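Local coordinates for protein endo-b-1,4-glucanase (Nasutitermes takasagoensis, PDB 1KSC) that probably hydrolyses internal beta-1,4-glucosidic linkages in cellulose and related beta-glucans, as a calcium-binding endoglucanase of glycosyl hydrolase family 9, at residues G250-S255 with L304-N309; L13-A18 with N411-D416; N190-Y195 with A209-E214. All coordinates share one frame; numbering follows the deposited sequence.

Contact 1 (G250-S255 with L304-N309). With CA (calcium ion), chain B.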
loop_
_atom_site.group_PDB
_atom_site.type_symbol
_atom_site.label_atom_id
_atom_site.label_comp_id
_atom_site.label_asym_id
_atom_site.label_seq_id
_atom_site.Cartn_x
_atom_site.Cartn_y
_atom_site.Cartn_z
ATOM N N GLY A 250 2.421 13.979 -6.377
ATOM C CA GLY A 250 1.581 12.815 -6.186
ATOM C C GLY A 250 2.275 11.708 -5.418
ATOM O O GLY A 250 3.502 11.659 -5.348
ATOM N N LEU A 251 1.477 10.827 -4.826
ATOM C CA LEU A 251 1.994 9.691 -4.073
ATOM C C LEU A 251 1.116 8.483 -4.342
ATOM O O LEU A 251 -0.096 8.528 -4.138
ATOM C CB LEU A 251 1.993 9.969 -2.568
ATOM C CG LEU A 251 2.359 8.741 -1.720
ATOM C CD1 LEU A 251 3.792 8.329 -2.003
ATOM C CD2 LEU A 251 2.171 9.053 -0.247
ATOM N N ASN A 252 1.735 7.410 -4.815
ATOM C CA ASN A 252 1.038 6.160 -5.094
ATOM C C ASN A 252 2.095 5.092 -5.346
ATOM O O ASN A 252 3.285 5.401 -5.357
ATOM C CB ASN A 252 0.095 6.310 -6.295
ATOM C CG ASN A 252 0.796 6.811 -7.530
ATOM O OD1 ASN A 252 1.665 6.137 -8.080
ATOM N ND2 ASN A 252 0.419 8.003 -7.981
ATOM N N TRP A 253 1.674 3.847 -5.546
ATOM C CA TRP A 253 2.624 2.755 -5.751
ATOM C C TRP A 253 3.656 2.981 -6.854
ATOM O O TRP A 253 4.750 2.418 -6.807
ATOM C CB TRP A 253 1.884 1.440 -6.032
ATOM C CG TRP A 253 1.123 1.433 -7.320
ATOM C CD1 TRP A 253 -0.193 1.746 -7.494
ATOM C CD2 TRP A 253 1.641 1.133 -8.624
ATOM N NE1 TRP A 253 -0.529 1.662 -8.826
ATOM C CE2 TRP A 253 0.577 1.289 -9.541
ATOM C CE3 TRP A 253 2.899 0.749 -9.105
ATOM C CZ2 TRP A 253 0.734 1.077 -10.917
ATOM C CZ3 TRP A 253 3.055 0.538 -10.475
ATOM C CH2 TRP A 253 1.975 0.704 -11.364
ATOM N N ASP A 254 3.309 3.806 -7.837
ATOM C CA ASP A 254 4.188 4.075 -8.970
ATOM C C ASP A 254 5.081 5.300 -8.769
ATOM O O ASP A 254 6.263 5.280 -9.124
ATOM C CB ASP A 254 3.332 4.266 -10.229
ATOM C CG ASP A 254 4.132 4.163 -11.512
ATOM O OD1 ASP A 254 3.574 4.507 -12.577
ATOM O OD2 ASP A 254 5.302 3.731 -11.471
ATOM N N SER A 255 4.519 6.361 -8.197
ATOM C CA SER A 255 5.264 7.598 -7.976
ATOM C C SER A 255 5.412 7.955 -6.500
ATOM O O SER A 255 4.431 7.993 -5.756
ATOM C CB SER A 255 4.578 8.751 -8.710
ATOM O OG SER A 255 5.259 9.970 -8.481
ATOM N N LEU A 304 -10.722 6.571 -5.292
ATOM C CA LEU A 304 -10.684 6.865 -3.863
ATOM C C LEU A 304 -9.273 6.701 -3.309
ATOM O O LEU A 304 -8.857 7.457 -2.429
ATOM C CB LEU A 304 -11.673 5.971 -3.113
ATOM C CG LEU A 304 -13.131 6.335 -3.422
ATOM C CD1 LEU A 304 -14.060 5.251 -2.915
ATOM C CD2 LEU A 304 -13.466 7.681 -2.791
ATOM N N ARG A 305 -8.545 5.718 -3.826
ATOM C CA ARG A 305 -7.162 5.477 -3.417
ATOM C C ARG A 305 -6.332 6.735 -3.680
ATOM O O ARG A 305 -5.516 7.135 -2.856
ATOM C CB ARG A 305 -6.602 4.274 -4.196
ATOM C CG ARG A 305 -5.074 4.117 -4.238
ATOM C CD ARG A 305 -4.437 4.926 -5.379
ATOM N NE ARG A 305 -5.011 4.634 -6.696
ATOM C CZ ARG A 305 -4.662 3.618 -7.486
ATOM N NH1 ARG A 305 -3.727 2.751 -7.115
ATOM N NH2 ARG A 305 -5.233 3.487 -8.679
ATOM N N HIS A 306 -6.546 7.364 -4.833
ATOM C CA HIS A 306 -5.810 8.577 -5.162
ATOM C C HIS A 306 -6.182 9.735 -4.244
ATOM O O HIS A 306 -5.315 10.497 -3.828
ATOM C CB HIS A 306 -6.059 8.985 -6.620
ATOM C CG HIS A 306 -5.341 8.136 -7.620
ATOM N ND1 HIS A 306 -3.966 8.030 -7.658
ATOM C CD2 HIS A 306 -5.806 7.366 -8.632
ATOM C CE1 HIS A 306 -3.617 7.233 -8.651
ATOM N NE2 HIS A 306 -4.714 6.817 -9.258
ATOM N N ALA A 307 -7.469 9.871 -3.935
ATOM C CA ALA A 307 -7.925 10.950 -3.062
ATOM C C ALA A 307 -7.399 10.748 -1.644
ATOM O O ALA A 307 -6.993 11.704 -0.983
ATOM C CB ALA A 307 -9.453 11.014 -3.057
ATOM N N ALA A 308 -7.398 9.502 -1.181
ATOM C CA ALA A 308 -6.909 9.202 0.163
ATOM C C ALA A 308 -5.395 9.395 0.250
ATOM O O ALA A 308 -4.877 9.795 1.297
ATOM C CB ALA A 308 -7.284 7.781 0.552
ATOM N N ASN A 309 -4.685 9.098 -0.834
ATOM C CA ASN A 309 -3.236 9.281 -0.846
ATOM C C ASN A 309 -2.959 10.774 -0.740
ATOM O O ASN A 309 -2.083 11.205 0.008
ATOM C CB ASN A 309 -2.617 8.734 -2.136
ATOM C CG ASN A 309 -2.600 7.216 -2.184
ATOM O OD1 ASN A 309 -3.007 6.547 -1.235
ATOM N ND2 ASN A 309 -2.121 6.664 -3.295
HETATM CA CA CA B . 8.649 5.380 -9.521
HETATM O O HOH W 1 -1.707 9.606 -7.042
HETATM O O HOH W 2 -1.265 3.748 -4.272
HETATM O O HOH W 3 -3.522 0.509 -9.065
HETATM O O HOH W 4 7.757 3.399 -10.620
HETATM O O HOH W 5 7.495 6.795 -11.154
#
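Leu251, Asn252 and Trp253 meet Arg305, His306 and Asn309 in a polar, partly buried contact bridged by waters. It joins the loop between helices 229-242 and 257-268 to the first turns of helix 303-319. The direct bond is weak: Asn309 ND2 donates to Leu251 O at 2.9 Å, with an N-H...O angle of 129°. The same ND2 also donates to water 2, which accepts from Trp253 N as well. Water 1 ties the next pair, 2.8 Å from both Asn252 ND2 and His306 ND1. Here the amide nitrogen comes to the edge of the imidazole, and the two planes stand 89° apart. Arg305 NH1 lies at the edge of the Trp253 indole, 3.7 Å from CD1, so this is no face-on stack. NH1 is held instead by a salt bridge to Asp416 and by water 3, which also takes a weak bond from Trp253 NE1. Asn252 CG sits between its backbone N and carbonyl carbon (chi1 55°), and its OD1 accepts from Asp254 N and Ser255 N. This Asx turn shapes the loop where Asp254 O binds the calcium ion at 2.4 Å. Around the contact, Tyr67 of helix 62-78 touches Leu251, Trp253 and Asn309. Helix 415-430 packs on Arg305 and Ala308, and helix 324-341 on Ala307.

Contact 2 (L13-A18 with N411-D416)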
loop_
_atom_site.group_PDB
_atom_site.type_symbol
_atom_site.label_atom_id
_atom_site.label_comp_id
_atom_site.label_asym_id
_atom_site.label_seq_id
_atom_site.Cartn_x
_atom_site.Cartn_y
_atom_site.Cartn_z
ATOM N N LEU A 13 -7.576 -2.658 9.102
ATOM C CA LEU A 13 -6.659 -3.721 9.477
ATOM C C LEU A 13 -7.293 -5.081 9.197
ATOM O O LEU A 13 -6.588 -6.046 8.904
ATOM C CB LEU A 13 -6.266 -3.590 10.954
ATOM C CG LEU A 13 -5.246 -2.466 11.180
ATOM C CD1 LEU A 13 -5.162 -2.121 12.657
ATOM C CD2 LEU A 13 -3.881 -2.898 10.648
ATOM N N LEU A 14 -8.621 -5.160 9.274
ATOM C CA LEU A 14 -9.299 -6.420 8.983
ATOM C C LEU A 14 -9.173 -6.710 7.492
ATOM O O LEU A 14 -9.089 -7.865 7.077
ATOM C CB LEU A 14 -10.780 -6.360 9.381
ATOM C CG LEU A 14 -11.092 -6.317 10.881
ATOM C CD1 LEU A 14 -12.596 -6.319 11.091
ATOM C CD2 LEU A 14 -10.463 -7.510 11.570
ATOM N N PHE A 15 -9.155 -5.661 6.677
ATOM C CA PHE A 15 -9.001 -5.869 5.247
ATOM C C PHE A 15 -7.628 -6.489 4.995
ATOM O O PHE A 15 -7.500 -7.435 4.221
ATOM C CB PHE A 15 -9.133 -4.550 4.480
ATOM C CG PHE A 15 -8.710 -4.650 3.039
ATOM C CD1 PHE A 15 -9.340 -5.543 2.174
ATOM C CD2 PHE A 15 -7.653 -3.882 2.556
ATOM C CE1 PHE A 15 -8.918 -5.672 0.845
ATOM C CE2 PHE A 15 -7.223 -4.002 1.233
ATOM C CZ PHE A 15 -7.857 -4.901 0.378
ATOM N N TYR A 16 -6.597 -5.958 5.644
ATOM C CA TYR A 16 -5.268 -6.522 5.456
ATOM C C TYR A 16 -5.206 -7.967 5.950
ATOM O O TYR A 16 -4.517 -8.788 5.355
ATOM C CB TYR A 16 -4.204 -5.636 6.118
ATOM C CG TYR A 16 -3.905 -4.412 5.279
ATOM C CD1 TYR A 16 -3.327 -4.543 4.015
ATOM C CD2 TYR A 16 -4.263 -3.133 5.708
ATOM C CE1 TYR A 16 -3.122 -3.431 3.196
ATOM C CE2 TYR A 16 -4.061 -2.015 4.898
ATOM C CZ TYR A 16 -3.492 -2.173 3.644
ATOM O OH TYR A 16 -3.286 -1.076 2.834
ATOM N N GLU A 17 -5.928 -8.298 7.019
ATOM C CA GLU A 17 -5.922 -9.687 7.472
ATOM C C GLU A 17 -6.532 -10.569 6.380
ATOM O O GLU A 17 -6.110 -11.710 6.186
ATOM C CB GLU A 17 -6.733 -9.871 8.762
ATOM C CG GLU A 17 -6.123 -9.241 9.997
ATOM C CD GLU A 17 -6.541 -9.953 11.272
ATOM O OE1 GLU A 17 -6.273 -9.419 12.370
ATOM O OE2 GLU A 17 -7.127 -11.051 11.175
ATOM N N ALA A 18 -7.527 -10.030 5.673
ATOM C CA ALA A 18 -8.204 -10.760 4.600
ATOM C C ALA A 18 -7.314 -10.953 3.368
ATOM O O ALA A 18 -7.595 -11.805 2.522
ATOM C CB ALA A 18 -9.493 -10.033 4.201
ATOM N N ASN A 411 -15.344 -1.319 -8.453
ATOM C CA ASN A 411 -15.364 -2.268 -7.339
ATOM C C ASN A 411 -14.069 -3.019 -7.082
ATOM O O ASN A 411 -14.054 -4.047 -6.398
ATOM C CB ASN A 411 -16.526 -3.252 -7.502
ATOM C CG ASN A 411 -17.767 -2.794 -6.764
ATOM O OD1 ASN A 411 -17.920 -1.605 -6.482
ATOM N ND2 ASN A 411 -18.661 -3.726 -6.448
ATOM N N GLU A 412 -12.977 -2.503 -7.627
ATOM C CA GLU A 412 -11.675 -3.103 -7.395
ATOM C C GLU A 412 -11.270 -2.738 -5.962
ATOM O O GLU A 412 -11.662 -1.686 -5.445
ATOM C CB GLU A 412 -10.657 -2.530 -8.387
ATOM C CG GLU A 412 -9.191 -2.891 -8.132
ATOM C CD GLU A 412 -8.882 -4.368 -8.314
ATOM O OE1 GLU A 412 -7.682 -4.711 -8.407
ATOM O OE2 GLU A 412 -9.825 -5.186 -8.354
ATOM N N VAL A 413 -10.518 -3.630 -5.324
ATOM C CA VAL A 413 -9.987 -3.410 -3.981
ATOM C C VAL A 413 -8.547 -3.902 -4.085
ATOM O O VAL A 413 -8.260 -4.790 -4.888
ATOM C CB VAL A 413 -10.748 -4.221 -2.896
ATOM C CG1 VAL A 413 -12.171 -3.705 -2.775
ATOM C CG2 VAL A 413 -10.745 -5.702 -3.233
ATOM N N ALA A 414 -7.638 -3.328 -3.303
ATOM C CA ALA A 414 -6.234 -3.734 -3.369
ATOM C C ALA A 414 -5.454 -3.266 -2.147
ATOM O O ALA A 414 -5.835 -2.300 -1.497
ATOM C CB ALA A 414 -5.591 -3.169 -4.644
ATOM N N THR A 415 -4.347 -3.934 -1.839
ATOM C CA THR A 415 -3.574 -3.523 -0.676
ATOM C C THR A 415 -3.106 -2.071 -0.777
ATOM O O THR A 415 -3.125 -1.351 0.220
ATOM C CB THR A 415 -2.343 -4.431 -0.434
ATOM O OG1 THR A 415 -1.394 -4.272 -1.497
ATOM C CG2 THR A 415 -2.773 -5.887 -0.341
ATOM N N ASP A 416 -2.703 -1.616 -1.965
ATOM C CA ASP A 416 -2.242 -0.227 -2.064
ATOM C C ASP A 416 -3.387 0.768 -1.882
ATOM O O ASP A 416 -3.168 1.894 -1.440
ATOM C CB ASP A 416 -1.517 0.050 -3.397
ATOM C CG ASP A 416 -2.472 0.338 -4.547
ATOM O OD1 ASP A 416 -3.029 -0.623 -5.111
ATOM O OD2 ASP A 416 -2.668 1.527 -4.878
#
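Phe15, Thr415 and Tyr16 carry this buried contact between helix 5-18, near the start of the chain, and the segment 411-416 that leads into helix 415-430. Phe15 and Tyr16 are neighbours in sequence, but they reach the segment in different ways. Phe15 CG is anti to the backbone N (chi1 168°), and the ring extends across to the loop before the helix. It presents its edge to a peptide group. Ala414 O lies close to the ring plane, 3.5 Å from CE2 and 3.8 Å from CZ. The short approach of aromatic C-H groups to a carbonyl oxygen is probably mildly favourable. The ring also makes an apolar contact, CE1 lying 4.4 Å from Val413 CB. Its CE2 approaches a backbone carbon, Thr415 CA, at 4.1 Å. Tyr16 brings its hydroxyl to the next carbonyl. Its OH donates to Thr415 O at 2.6 Å, a short bond. The hydroxyl lies in the carbonyl plane, with a C=O...O angle of 150°. Tyr16 CE1 also packs 3.8 Å from Thr415 CB, the two side chains crossing at about a right angle. The hydroxyl of Thr415 is used on a different partner, Thr68 of helix 62-78, which Tyr16 touches too. Asn411, earlier in the same segment, donates from ND2 to Asp403. Asp403 and Glu412 are predicted active-site residues; Glu412 does not touch 13-18. Side chains of the helix meet backbone carbonyls of the segment. Two aromatic residues meet two successive carbonyls, one by a ring edge and one by a hydroxyl. This joins the main chain just after Glu412 to helix 5-18, the first helix of the chain, with a buried phenol hydroxyl satisfied by a peptide oxygen.

Contact 3 (N190-Y195 with A209-E214). With CA (calcium ion), chain B.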
loop_
_atom_site.group_PDB
_atom_site.type_symbol
_atom_site.label_atom_id
_atom_site.label_comp_id
_atom_site.label_asym_id
_atom_site.label_seq_id
_atom_site.Cartn_x
_atom_site.Cartn_y
_atom_site.Cartn_z
ATOM N N ASN A 190 23.272 0.302 -7.414
ATOM C CA ASN A 190 24.406 -0.152 -8.220
ATOM C C ASN A 190 24.012 -0.841 -9.524
ATOM O O ASN A 190 24.809 -0.923 -10.459
ATOM C CB ASN A 190 25.296 -1.097 -7.404
ATOM C CG ASN A 190 25.934 -0.412 -6.214
ATOM O OD1 ASN A 190 26.281 0.765 -6.279
ATOM N ND2 ASN A 190 26.112 -1.153 -5.123
ATOM N N TYR A 191 22.785 -1.341 -9.581
ATOM C CA TYR A 191 22.286 -2.023 -10.768
ATOM C C TYR A 191 20.967 -1.360 -11.156
ATOM O O TYR A 191 19.893 -1.748 -10.692
ATOM C CB TYR A 191 22.105 -3.512 -10.453
ATOM C CG TYR A 191 23.407 -4.176 -10.046
ATOM C CD1 TYR A 191 24.322 -4.603 -11.006
ATOM C CD2 TYR A 191 23.748 -4.323 -8.700
ATOM C CE1 TYR A 191 25.549 -5.155 -10.640
ATOM C CE2 TYR A 191 24.974 -4.875 -8.323
ATOM C CZ TYR A 191 25.868 -5.287 -9.300
ATOM O OH TYR A 191 27.088 -5.814 -8.940
ATOM N N ARG A 192 21.079 -0.344 -12.009
ATOM C CA ARG A 192 19.945 0.456 -12.469
ATOM C C ARG A 192 19.062 -0.205 -13.521
ATOM O O ARG A 192 19.550 -0.796 -14.483
ATOM C CB ARG A 192 20.452 1.795 -13.022
ATOM C CG ARG A 192 21.301 2.621 -12.058
ATOM C CD ARG A 192 20.486 3.143 -10.891
ATOM N NE ARG A 192 21.273 3.968 -9.976
ATOM C CZ ARG A 192 21.651 5.220 -10.216
ATOM N NH1 ARG A 192 21.320 5.818 -11.355
ATOM N NH2 ARG A 192 22.356 5.884 -9.308
ATOM N N GLY A 193 17.751 -0.081 -13.333
ATOM C CA GLY A 193 16.806 -0.656 -14.271
ATOM C C GLY A 193 15.402 -0.724 -13.702
ATOM O O GLY A 193 15.210 -0.625 -12.493
ATOM N N LYS A 194 14.421 -0.886 -14.583
ATOM C CA LYS A 194 13.022 -0.984 -14.180
ATOM C C LYS A 194 12.711 -2.459 -13.966
ATOM O O LYS A 194 12.979 -3.287 -14.833
ATOM C CB LYS A 194 12.129 -0.384 -15.270
ATOM C CG LYS A 194 12.371 1.110 -15.469
ATOM C CD LYS A 194 11.813 1.644 -16.784
ATOM C CE LYS A 194 10.303 1.663 -16.802
ATOM N NZ LYS A 194 9.791 2.466 -17.949
ATOM N N TYR A 195 12.146 -2.793 -12.809
ATOM C CA TYR A 195 11.859 -4.188 -12.500
ATOM C C TYR A 195 10.911 -4.860 -13.485
ATOM O O TYR A 195 11.032 -6.057 -13.734
ATOM C CB TYR A 195 11.300 -4.327 -11.073
ATOM C CG TYR A 195 9.790 -4.311 -10.984
ATOM C CD1 TYR A 195 9.069 -3.128 -11.156
ATOM C CD2 TYR A 195 9.079 -5.492 -10.767
ATOM C CE1 TYR A 195 7.672 -3.125 -11.114
ATOM C CE2 TYR A 195 7.685 -5.499 -10.725
ATOM C CZ TYR A 195 6.990 -4.314 -10.900
ATOM O OH TYR A 195 5.616 -4.319 -10.863
ATOM N N ALA A 209 6.914 3.334 -14.076
ATOM C CA ALA A 209 7.071 4.469 -14.981
ATOM C C ALA A 209 8.496 5.010 -14.929
ATOM O O ALA A 209 9.047 5.432 -15.945
ATOM C CB ALA A 209 6.083 5.572 -14.616
ATOM N N ASP A 210 9.087 4.994 -13.738
ATOM C CA ASP A 210 10.443 5.496 -13.538
ATOM C C ASP A 210 10.935 4.967 -12.190
ATOM O O ASP A 210 10.160 4.874 -11.238
ATOM C CB ASP A 210 10.412 7.027 -13.537
ATOM C CG ASP A 210 11.749 7.647 -13.895
ATOM O OD1 ASP A 210 11.750 8.624 -14.675
ATOM O OD2 ASP A 210 12.790 7.177 -13.399
ATOM N N TYR A 211 12.214 4.609 -12.107
ATOM C CA TYR A 211 12.768 4.086 -10.858
ATOM C C TYR A 211 13.561 5.130 -10.082
ATOM O O TYR A 211 13.927 4.913 -8.931
ATOM C CB TYR A 211 13.670 2.875 -11.139
ATOM C CG TYR A 211 14.862 3.172 -12.030
ATOM C CD1 TYR A 211 15.936 3.942 -11.573
ATOM C CD2 TYR A 211 14.910 2.695 -13.340
ATOM C CE1 TYR A 211 17.025 4.230 -12.400
ATOM C CE2 TYR A 211 15.991 2.976 -14.173
ATOM C CZ TYR A 211 17.042 3.743 -13.697
ATOM O OH TYR A 211 18.102 4.030 -14.527
ATOM N N ARG A 212 13.818 6.272 -10.706
ATOM C CA ARG A 212 14.602 7.313 -10.055
ATOM C C ARG A 212 14.021 7.835 -8.746
ATOM O O ARG A 212 14.764 8.080 -7.793
ATOM C CB ARG A 212 14.842 8.463 -11.034
ATOM C CG ARG A 212 15.810 8.091 -12.143
ATOM C CD ARG A 212 15.982 9.227 -13.129
ATOM N NE ARG A 212 14.751 9.488 -13.864
ATOM C CZ ARG A 212 14.556 10.549 -14.640
ATOM N NH1 ARG A 212 15.515 11.454 -14.780
ATOM N NH2 ARG A 212 13.403 10.705 -15.277
ATOM N N ASP A 213 12.704 7.995 -8.682
ATOM C CA ASP A 213 12.093 8.487 -7.454
ATOM C C ASP A 213 12.238 7.485 -6.309
ATOM O O ASP A 213 12.403 7.885 -5.158
ATOM C CB ASP A 213 10.615 8.857 -7.683
ATOM C CG ASP A 213 9.837 7.783 -8.418
ATOM O OD1 ASP A 213 10.300 7.316 -9.480
ATOM O OD2 ASP A 213 8.740 7.418 -7.943
ATOM N N GLU A 214 12.190 6.190 -6.617
ATOM C CA GLU A 214 12.346 5.171 -5.579
ATOM C C GLU A 214 13.750 5.198 -4.984
ATOM O O GLU A 214 13.937 4.892 -3.805
ATOM C CB GLU A 214 12.073 3.762 -6.123
ATOM C CG GLU A 214 10.598 3.379 -6.251
ATOM C CD GLU A 214 9.908 4.061 -7.416
ATOM O OE1 GLU A 214 10.610 4.479 -8.358
ATOM O OE2 GLU A 214 8.661 4.162 -7.403
HETATM CA CA CA B . 8.649 5.380 -9.521
HETATM O O HOH W 4 7.757 3.399 -10.620
HETATM O O HOH W 5 7.495 6.795 -11.154
#
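Asp210 OD2 accepts two N-H groups of Arg212; between these two residues stands Tyr211, whose ring meets Arg192, Gly193 and Lys194. Arg212 N donates at 3.0 Å on the anti side of the carboxylate, a bond by which Asp210 caps the start of helix 212-226. Arg212 NE comes to the syn side. Arg212 NH2 completes a side-on salt bridge at 2.7 Å from Asp210 OD1, with that oxygen in the guanidinium plane. The carboxylate is engaged by Arg212, and Asp210 binds the calcium ion through its carbonyl O, at 2.3 Å. Asp213 and Glu214 each add both carboxylate oxygens. Two waters and Asp254 O bring the ligands to eight.

Tyr211 makes most of the contact with the 190-195 loop. Its CG lies between the backbone N and the carbonyl carbon (chi1 61°). The side chain sets out toward the loop, and the ring lies against it. Gly193 N sits over one face, toward the rim, 3.6 Å from CE2. That nitrogen is hydrogen-bonded to Ser149. Gly193 O approaches CD2 at 3.4 Å. Lys194 CG comes to the ring edge, 3.7 Å from CD2, and the lysine chain then runs on to Ala209. Arg192 CB packs against Tyr211 OH, while its guanidinium is bonded to Asn189. The contact is thus aromatic packing on a peptide backbone and aliphatic side-chain carbons, with no direct hydrogen bond between the segments. The salt bridge and cap lie within 209-214, beside the calcium site and at the helix start.

Contact 2 is fully buried, contact 1 partly so, and contact 3 lies at the surface, its centre about 19 Å from the centre of the chain. Contacts 1 and 3 share the calcium ion and its two waters: contact 1 supplies one carbonyl, contact 3 a carbonyl and two carboxylates. Asp254 OD2 probably also accepts from Ala209 N at 3.1 Å. Contacts 1 and 2 meet through Asp416, which pairs with Arg305 and packs on Trp253. Both border helices 62-78 and 415-430. Contacts 2 and 3 do not touch. The buried contact has a direct side-chain to backbone bond, the intermediate one combines one weak direct bond with bridging waters, and the surface one packs without any cross-segment hydrogen bond.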